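Local coordinates for 3-oxoacyl-[acyl-carrier-protein] synthase, mitochondrial (Arabidopsis thaliana, PDB 2IX4) that catalyses the condensation steps of mitochondrial fatty acid synthesis, adding two carbons from malonyl-ACP to a growing acyl chain, at residues 128-133 with 151-156; 256-259 with 265-268; 316-321 with 366-371. All blocks are in the same frame, centred on the assembly; numbering follows the deposited sequence.

How the interactions relate
The three contacts follow one another along the chain without overlapping. Interaction 3 lies nearest the chemistry: it holds the potassium ion and the predicted catalytic His320, and the side chain of Glu368 is about 6 Å from that of His359, about 8 Å from that of Cys179 and about 11 Å from a bound hexanoic acid. Interaction 2 reaches the same mixed sheet as interaction 3, their centres 23 Å apart and their nearest atoms about 8 Å apart, but lies away from the reaction centre. Interaction 1 stands at the dimer interface, its centre 28 Å from that of interaction 3 and 35 Å from that of interaction 2; Leu154 there touches a second hexanoic acid.

Interaction 1 (128-133 with 151-156); sequences CDIVEA and PKILVN. With 6NA (hexanoic acid), chain E.
Lys152 sets CG between its backbone N and carbonyl carbon (chi1 72°), and bends in the last two torsions of its chain bring NZ round to Asp129. Asp129 in turn holds CG beside its own backbone N (chi1 -79°), presenting the carboxylate to the lysine. The two side chains cross at about a right angle, and the salt bridge is long: Lys152 NZ lies 3.4 Å from Asp129 OD1, a weak hydrogen bond, while Lys152 CD packs 3.7 Å from Asp129 OD2. A water bridges the same groups. It donates to Asp129 OD1 at 2.6 Å and to Glu132 OE1 at 2.9 Å, and accepts from Lys152 NZ at 3.2 Å, so one molecule ties the lysine to both acids. The other oxygen, Asp129 OD2, is hydrogen-bonded to Ser126 OG, and Glu132 OE2 forms a salt bridge with Lys43.

Beside this polar group is a small apolar patch. Ile153 CG2 rests 3.9 Å from Ile130 CG1 and 4.0 Å from Asp129 CB, the two isoleucines again crossing nearly at right angles. Beyond it, Leu154 CD1 touches CG of a hexanoic acid that is hydrogen-bonded to Phe419 N of the second subunit. The contact thus joins helix 127-138 to the weakly bonded helix 149-153 at the dimer interface, where Ile130 packs on Ile130 of the second subunit.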
loop_
_atom_site.group_PDB
_atom_site.type_symbol
_atom_site.label_atom_id
_atom_site.label_comp_id
_atom_site.label_asym_id
_atom_site.label_seq_id
_atom_site.Cartn_x
_atom_site.Cartn_y
_atom_site.Cartn_z
ATOM N N CYS A 128 15.938 6.657 -4.724
ATOM C CA CYS A 128 16.949 7.586 -5.240
ATOM C C CYS A 128 16.661 9.037 -4.852
ATOM O O CYS A 128 17.587 9.818 -4.617
ATOM C CB CYS A 128 17.106 7.450 -6.759
ATOM S SG CYS A 128 15.648 7.906 -7.723
ATOM N N ASP A 129 15.379 9.392 -4.785
ATOM C CA ASP A 129 14.961 10.716 -4.333
ATOM C C ASP A 129 15.219 10.921 -2.842
ATOM O O ASP A 129 15.590 12.017 -2.421
ATOM C CB ASP A 129 13.487 10.958 -4.657
ATOM C CG ASP A 129 13.264 11.324 -6.111
ATOM O OD1 ASP A 129 13.987 12.205 -6.627
ATOM O OD2 ASP A 129 12.358 10.741 -6.738
ATOM N N ILE A 130 15.024 9.866 -2.050
ATOM C CA ILE A 130 15.311 9.925 -0.614
ATOM C C ILE A 130 16.820 9.996 -0.363
ATOM O O ILE A 130 17.266 10.657 0.574
ATOM C CB ILE A 130 14.671 8.742 0.161
ATOM C CG1 ILE A 130 13.162 8.691 -0.102
ATOM C CG2 ILE A 130 14.945 8.862 1.671
ATOM C CD1 ILE A 130 12.488 7.390 0.320
ATOM N N VAL A 131 17.596 9.322 -1.211
ATOM C CA VAL A 131 19.061 9.360 -1.136
ATOM C C VAL A 131 19.592 10.773 -1.411
ATOM O O VAL A 131 20.465 11.269 -0.688
ATOM C CB VAL A 131 19.713 8.308 -2.087
ATOM C CG1 VAL A 131 21.199 8.584 -2.292
ATOM C CG2 VAL A 131 19.512 6.899 -1.534
ATOM N N GLU A 132 19.049 11.417 -2.444
ATOM C CA GLU A 132 19.417 12.798 -2.779
ATOM C C GLU A 132 19.116 13.764 -1.631
ATOM O O GLU A 132 19.921 14.645 -1.324
ATOM C CB GLU A 132 18.719 13.260 -4.062
ATOM C CG GLU A 132 19.293 12.647 -5.331
ATOM C CD GLU A 132 18.929 13.411 -6.604
ATOM O OE1 GLU A 132 18.163 14.400 -6.532
ATOM O OE2 GLU A 132 19.415 13.014 -7.685
ATOM N N ALA A 133 17.957 13.584 -1.001
ATOM C CA ALA A 133 17.550 14.402 0.142
ATOM C C ALA A 133 18.434 14.158 1.371
ATOM O O ALA A 133 18.808 15.101 2.070
ATOM C CB ALA A 133 16.090 14.152 0.472
ATOM N N PRO A 151 5.492 14.461 -1.880
ATOM C CA PRO A 151 4.580 13.945 -2.909
ATOM C C PRO A 151 5.194 12.929 -3.879
ATOM O O PRO A 151 4.490 12.032 -4.335
ATOM C CB PRO A 151 4.161 15.207 -3.671
ATOM C CG PRO A 151 4.339 16.304 -2.708
ATOM C CD PRO A 151 5.529 15.936 -1.888
ATOM N N LYS A 152 6.482 13.056 -4.194
ATOM C CA LYS A 152 7.093 12.156 -5.185
ATOM C C LYS A 152 7.664 10.842 -4.632
ATOM O O LYS A 152 8.085 9.981 -5.405
ATOM C CB LYS A 152 8.106 12.890 -6.084
ATOM C CG LYS A 152 9.421 13.293 -5.446
ATOM C CD LYS A 152 10.359 13.864 -6.513
ATOM C CE LYS A 152 11.170 15.051 -5.997
ATOM N NZ LYS A 152 12.269 14.686 -5.042
ATOM N N ILE A 153 7.660 10.677 -3.312
ATOM C CA ILE A 153 8.150 9.434 -2.699
ATOM C C ILE A 153 7.041 8.518 -2.163
ATOM O O ILE A 153 7.304 7.372 -1.795
ATOM C CB ILE A 153 9.225 9.689 -1.596
ATOM C CG1 ILE A 153 8.624 10.418 -0.386
ATOM C CG2 ILE A 153 10.424 10.435 -2.180
ATOM C CD1 ILE A 153 9.398 10.229 0.909
ATOM N N LEU A 154 5.807 9.018 -2.132
ATOM C CA LEU A 154 4.673 8.250 -1.605
ATOM C C LEU A 154 4.161 7.196 -2.593
ATOM O O LEU A 154 3.803 7.515 -3.731
ATOM C CB LEU A 154 3.541 9.185 -1.168
ATOM C CG LEU A 154 3.827 10.145 -0.007
ATOM C CD1 LEU A 154 2.758 11.218 0.069
ATOM C CD2 LEU A 154 3.960 9.404 1.324
ATOM N N VAL A 155 4.106 5.946 -2.133
ATOM C CA VAL A 155 3.832 4.788 -2.999
ATOM C C VAL A 155 2.404 4.714 -3.561
ATOM O O VAL A 155 2.116 3.860 -4.407
ATOM C CB VAL A 155 4.203 3.430 -2.313
ATOM C CG1 VAL A 155 5.703 3.331 -2.084
ATOM C CG2 VAL A 155 3.463 3.252 -1.006
ATOM N N ASN A 156 1.523 5.600 -3.096
ATOM C CA ASN A 156 0.149 5.654 -3.589
ATOM C C ASN A 156 -0.047 6.665 -4.719
ATOM O O ASN A 156 -1.124 6.732 -5.316
ATOM C CB ASN A 156 -0.821 5.982 -2.451
ATOM C CG ASN A 156 -0.615 7.377 -1.882
ATOM O OD1 ASN A 156 0.452 7.696 -1.362
ATOM N ND2 ASN A 156 -1.649 8.212 -1.966
HETATM C CA 6NA E . 0.346 13.328 4.119
HETATM C C 6NA E . -1.005 12.655 4.205
HETATM O O 6NA E . -1.751 12.592 3.239
HETATM C CB 6NA E . 1.377 12.507 3.340
HETATM C CG 6NA E . 1.271 10.993 3.530
HETATM C CD 6NA E . 2.090 10.485 4.707
HETATM C C6 6NA E . 1.725 9.051 5.024
HETATM O O HOH W 1 15.254 14.427 -6.076
#

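Interaction 2 (256-259 with 265-268); sequences VLEE and RRGA
Arg266 grips the carboxylate of Glu258 side-on with two nitrogens, one to each oxygen. NH2 donates to Glu258 OE2 at 2.6 Å, and NE donates to Glu258 OE1 at 3.1 Å. Both bonds are almost straight, with N-H...O angles of 174° and 177°, and both use the syn lone pairs of the carboxylate oxygens. The carboxylate and guanidinium planes are only 11° apart, making this a nearly coplanar bidentate salt bridge; a weak third bond runs from Arg266 NE to Glu258 OE2.

The two chains come from opposite directions, Glu258 extended beyond CG and Arg266 extended from CG to NE, and meet at their flat ends. Further partners fix the pair: Thr6 OG1 bonds to Glu258 OE2, His262 ND1 to Glu258 OE1, and Arg266 NH2 also donates to Ala103 O. One face of the guanidinium is covered by Ala268, whose CB sits 3.6 Å above the plane and over its centre. Arg266 also packs on Thr6 and Trp105.

Strand 251-259 ends at Glu259, which N-caps helix 260-265, and Gly267, with positive phi, closes that helix in a Schellman motif before strand 272-281 begins. The bridge therefore fastens the end of the helical connection back to the strand that precedes it. A methionine in place of Arg266 would probably leave the buried Glu258 carboxylate without its charge partner and Ala103 O without this donor. With each oxygen engaged by more than one donor or hydroxyl partner, the carboxylate has little freedom to rotate, and the adjacent arginine is likely to stabilise its ionised form.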
loop_
_atom_site.group_PDB
_atom_site.type_symbol
_atom_site.label_atom_id
_atom_site.label_comp_id
_atom_site.label_asym_id
_atom_site.label_seq_id
_atom_site.Cartn_x
_atom_site.Cartn_y
_atom_site.Cartn_z
ATOM N N VAL A 256 -7.439 -2.244 -17.582
ATOM C CA VAL A 256 -8.760 -1.692 -17.330
ATOM C C VAL A 256 -9.688 -2.852 -16.991
ATOM O O VAL A 256 -9.942 -3.726 -17.824
ATOM C CB VAL A 256 -9.306 -0.882 -18.530
ATOM C CG1 VAL A 256 -10.728 -0.404 -18.258
ATOM C CG2 VAL A 256 -8.402 0.307 -18.825
ATOM N N LEU A 257 -10.149 -2.871 -15.747
ATOM C CA LEU A 257 -11.156 -3.811 -15.299
ATOM C C LEU A 257 -12.506 -3.118 -15.354
ATOM O O LEU A 257 -12.605 -1.926 -15.057
ATOM C CB LEU A 257 -10.873 -4.244 -13.864
ATOM C CG LEU A 257 -9.618 -5.063 -13.570
ATOM C CD1 LEU A 257 -9.264 -4.940 -12.102
ATOM C CD2 LEU A 257 -9.821 -6.526 -13.965
ATOM N N GLU A 258 -13.542 -3.849 -15.752
ATOM C CA GLU A 258 -14.896 -3.311 -15.681
ATOM C C GLU A 258 -15.973 -4.374 -15.562
ATOM O O GLU A 258 -15.792 -5.519 -15.975
ATOM C CB GLU A 258 -15.193 -2.316 -16.821
ATOM C CG GLU A 258 -15.345 -2.877 -18.203
ATOM C CD GLU A 258 -15.611 -1.782 -19.236
ATOM O OE1 GLU A 258 -16.742 -1.249 -19.297
ATOM O OE2 GLU A 258 -14.683 -1.452 -20.000
ATOM N N GLU A 259 -17.092 -3.970 -14.968
ATOM C CA GLU A 259 -18.241 -4.840 -14.793
ATOM C C GLU A 259 -18.759 -5.303 -16.158
ATOM O O GLU A 259 -18.849 -4.515 -17.101
ATOM C CB GLU A 259 -19.322 -4.125 -13.969
ATOM C CG GLU A 259 -20.459 -5.018 -13.494
ATOM C CD GLU A 259 -21.555 -5.155 -14.531
ATOM O OE1 GLU A 259 -21.810 -4.168 -15.256
ATOM O OE2 GLU A 259 -22.155 -6.247 -14.627
ATOM N N ARG A 265 -22.717 -3.298 -22.768
ATOM C CA ARG A 265 -23.574 -2.168 -23.141
ATOM C C ARG A 265 -22.911 -1.204 -24.124
ATOM O O ARG A 265 -23.540 -0.774 -25.091
ATOM C CB ARG A 265 -24.015 -1.404 -21.892
ATOM C CG ARG A 265 -25.325 -1.881 -21.297
ATOM C CD ARG A 265 -26.478 -0.975 -21.701
ATOM N NE ARG A 265 -26.560 0.221 -20.861
ATOM C CZ ARG A 265 -27.433 1.213 -21.040
ATOM N NH1 ARG A 265 -28.313 1.168 -22.033
ATOM N NH2 ARG A 265 -27.426 2.257 -20.220
ATOM N N ARG A 266 -21.646 -0.874 -23.870
ATOM C CA ARG A 266 -20.915 0.088 -24.696
ATOM C C ARG A 266 -20.172 -0.556 -25.871
ATOM O O ARG A 266 -19.489 0.137 -26.633
ATOM C CB ARG A 266 -19.965 0.930 -23.836
ATOM C CG ARG A 266 -18.826 0.163 -23.188
ATOM C CD ARG A 266 -18.040 1.077 -22.266
ATOM N NE ARG A 266 -16.754 0.506 -21.880
ATOM C CZ ARG A 266 -15.614 0.705 -22.534
ATOM N NH1 ARG A 266 -15.586 1.461 -23.627
ATOM N NH2 ARG A 266 -14.496 0.144 -22.094
ATOM N N GLY A 267 -20.309 -1.873 -26.011
ATOM C CA GLY A 267 -19.704 -2.613 -27.119
ATOM C C GLY A 267 -18.191 -2.708 -27.044
ATOM O O GLY A 267 -17.510 -2.662 -28.068
ATOM N N ALA A 268 -17.666 -2.841 -25.829
ATOM C CA ALA A 268 -16.227 -2.933 -25.621
ATOM C C ALA A 268 -15.739 -4.345 -25.909
ATOM O O ALA A 268 -16.446 -5.320 -25.645
ATOM C CB ALA A 268 -15.872 -2.527 -24.200
#

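Interaction 3 (316-321 with 366-371); sequences YVNAHA and AVEAIF. With K (potassium ion), chain D.
The amide of Asn318 and the carboxylate of Glu368 are turned 37° from each other, and their side chains cross at about a right angle beside a potassium ion. This is a metal site in the core of the thiolase fold, between strand 316-318 and helix 364-378. Of the nearby rings, Tyr316 carries Asn318 N over one face, offset toward the rim; Phe371 likewise has Val367 O over one face. The ring of His320 meets a water at its edge, in plane.

Asn318 binds the metal twice, through its backbone O and side-chain OD1, each 2.9 Å from the potassium ion. With CG trans to the backbone N (chi1 -174°), the side chain lies beside its own carbonyl, which lets both oxygens face the same ion. From the helix, Glu368 OE1 binds the potassium at 2.7 Å, while Ala319 O makes a longer contact of 3.3 Å. Ser414 OG and Asn415 O complete the site. Where the segments touch directly, Asn318 OD1 lies 3.4 Å from Glu368 CB.

Second-shell bonds hold the ligands in place. Asn318 ND2 donates to Tyr316 OH at 3.0 Å, the hydroxyl tilted from the amide plane, and Tyr316 OH is also bonded to Ser351 OG. Glu368 OE2 forms a salt bridge with Lys354, while OE1 faces the ion. The site lies beside His320, predicted to be an active-site residue, in the same segment as Asn318. One water links that residue to the metal ligand: it donates to Glu368 OE1 at 2.9 Å and lies 2.7 Å from His320 ND1.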
loop_
_atom_site.group_PDB
_atom_site.type_symbol
_atom_site.label_atom_id
_atom_site.label_comp_id
_atom_site.label_asym_id
_atom_site.label_seq_id
_atom_site.Cartn_x
_atom_site.Cartn_y
_atom_site.Cartn_z
ATOM N N TYR A 316 -2.857 -22.839 -18.244
ATOM C CA TYR A 316 -1.549 -22.193 -18.116
ATOM C C TYR A 316 -1.333 -21.540 -16.751
ATOM O O TYR A 316 -2.219 -20.871 -16.224
ATOM C CB TYR A 316 -1.335 -21.164 -19.240
ATOM C CG TYR A 316 -0.078 -20.331 -19.076
ATOM C CD1 TYR A 316 1.186 -20.928 -19.102
ATOM C CD2 TYR A 316 -0.152 -18.950 -18.893
ATOM C CE1 TYR A 316 2.347 -20.172 -18.942
ATOM C CE2 TYR A 316 1.003 -18.181 -18.737
ATOM C CZ TYR A 316 2.248 -18.802 -18.762
ATOM O OH TYR A 316 3.398 -18.059 -18.606
ATOM N N VAL A 317 -0.150 -21.754 -16.185
ATOM C CA VAL A 317 0.253 -21.088 -14.951
ATOM C C VAL A 317 1.504 -20.247 -15.215
ATOM O O VAL A 317 2.544 -20.773 -15.612
ATOM C CB VAL A 317 0.511 -22.099 -13.798
ATOM C CG1 VAL A 317 1.141 -21.408 -12.590
ATOM C CG2 VAL A 317 -0.782 -22.801 -13.393
ATOM N N ASN A 318 1.386 -18.937 -15.025
ATOM C CA ASN A 318 2.553 -18.069 -15.027
ATOM C C ASN A 318 3.104 -18.014 -13.607
ATOM O O ASN A 318 2.545 -17.340 -12.740
ATOM C CB ASN A 318 2.208 -16.680 -15.578
ATOM C CG ASN A 318 3.431 -15.787 -15.732
ATOM O OD1 ASN A 318 3.907 -15.203 -14.758
ATOM N ND2 ASN A 318 3.930 -15.661 -16.956
ATOM N N ALA A 319 4.186 -18.755 -13.370
ATOM C CA ALA A 319 4.777 -18.899 -12.036
ATOM C C ALA A 319 5.436 -17.611 -11.557
ATOM O O ALA A 319 5.819 -16.760 -12.369
ATOM C CB ALA A 319 5.787 -20.044 -12.029
ATOM N N HIS A 320 5.547 -17.452 -10.239
ATOM C CA HIS A 320 6.250 -16.300 -9.674
ATOM C C HIS A 320 7.752 -16.432 -9.883
ATOM O O HIS A 320 8.436 -15.435 -10.128
ATOM C CB HIS A 320 5.927 -16.112 -8.185
ATOM C CG HIS A 320 6.599 -14.922 -7.570
ATOM N ND1 HIS A 320 6.330 -13.627 -7.967
ATOM C CD2 HIS A 320 7.539 -14.830 -6.600
ATOM C CE1 HIS A 320 7.073 -12.792 -7.264
ATOM N NE2 HIS A 320 7.815 -13.495 -6.427
ATOM N N ALA A 321 8.231 -17.675 -9.793
ATOM C CA ALA A 321 9.651 -18.045 -9.868
ATOM C C ALA A 321 10.581 -16.942 -10.372
ATOM O O ALA A 321 10.585 -16.598 -11.558
ATOM C CB ALA A 321 9.826 -19.320 -10.690
ATOM N N ALA A 366 1.389 -7.355 -11.982
ATOM C CA ALA A 366 0.531 -6.706 -12.971
ATOM C C ALA A 366 0.959 -7.047 -14.389
ATOM O O ALA A 366 0.124 -7.355 -15.242
ATOM C CB ALA A 366 0.533 -5.208 -12.767
ATOM N N VAL A 367 2.263 -6.968 -14.634
ATOM C CA VAL A 367 2.844 -7.325 -15.926
ATOM C C VAL A 367 2.551 -8.798 -16.259
ATOM O O VAL A 367 2.163 -9.131 -17.379
ATOM C CB VAL A 367 4.367 -7.014 -15.931
ATOM C CG1 VAL A 367 5.107 -7.807 -17.000
ATOM C CG2 VAL A 367 4.598 -5.506 -16.109
ATOM N N GLU A 368 2.705 -9.666 -15.267
ATOM C CA GLU A 368 2.528 -11.096 -15.478
ATOM C C GLU A 368 1.054 -11.510 -15.574
ATOM O O GLU A 368 0.733 -12.531 -16.188
ATOM C CB GLU A 368 3.299 -11.874 -14.414
ATOM C CG GLU A 368 4.810 -11.737 -14.603
ATOM C CD GLU A 368 5.628 -12.005 -13.352
ATOM O OE1 GLU A 368 5.114 -12.635 -12.395
ATOM O OE2 GLU A 368 6.807 -11.592 -13.336
ATOM N N ALA A 369 0.162 -10.704 -14.996
ATOM C CA ALA A 369 -1.274 -10.879 -15.202
ATOM C C ALA A 369 -1.631 -10.550 -16.649
ATOM O O ALA A 369 -2.451 -11.228 -17.262
ATOM C CB ALA A 369 -2.073 -10.010 -14.234
ATOM N N ILE A 370 -1.004 -9.507 -17.188
ATOM C CA ILE A 370 -1.162 -9.144 -18.596
ATOM C C ILE A 370 -0.686 -10.276 -19.512
ATOM O O ILE A 370 -1.368 -10.622 -20.479
ATOM C CB ILE A 370 -0.461 -7.795 -18.918
ATOM C CG1 ILE A 370 -1.193 -6.651 -18.204
ATOM C CG2 ILE A 370 -0.403 -7.543 -20.429
ATOM C CD1 ILE A 370 -0.460 -5.306 -18.195
ATOM N N PHE A 371 0.466 -10.868 -19.187
ATOM C CA PHE A 371 0.978 -12.020 -19.933
ATOM C C PHE A 371 -0.016 -13.185 -19.918
ATOM O O PHE A 371 -0.212 -13.851 -20.938
ATOM C CB PHE A 371 2.340 -12.489 -19.394
ATOM C CG PHE A 371 3.476 -11.521 -19.635
ATOM C CD1 PHE A 371 4.644 -11.612 -18.879
ATOM C CD2 PHE A 371 3.387 -10.526 -20.610
ATOM C CE1 PHE A 371 5.704 -10.729 -19.084
ATOM C CE2 PHE A 371 4.439 -9.639 -20.820
ATOM C CZ PHE A 371 5.601 -9.739 -20.054
HETATM K K K D . 3.339 -14.662 -12.018
HETATM O O HOH W 2 4.940 -11.921 -9.560
#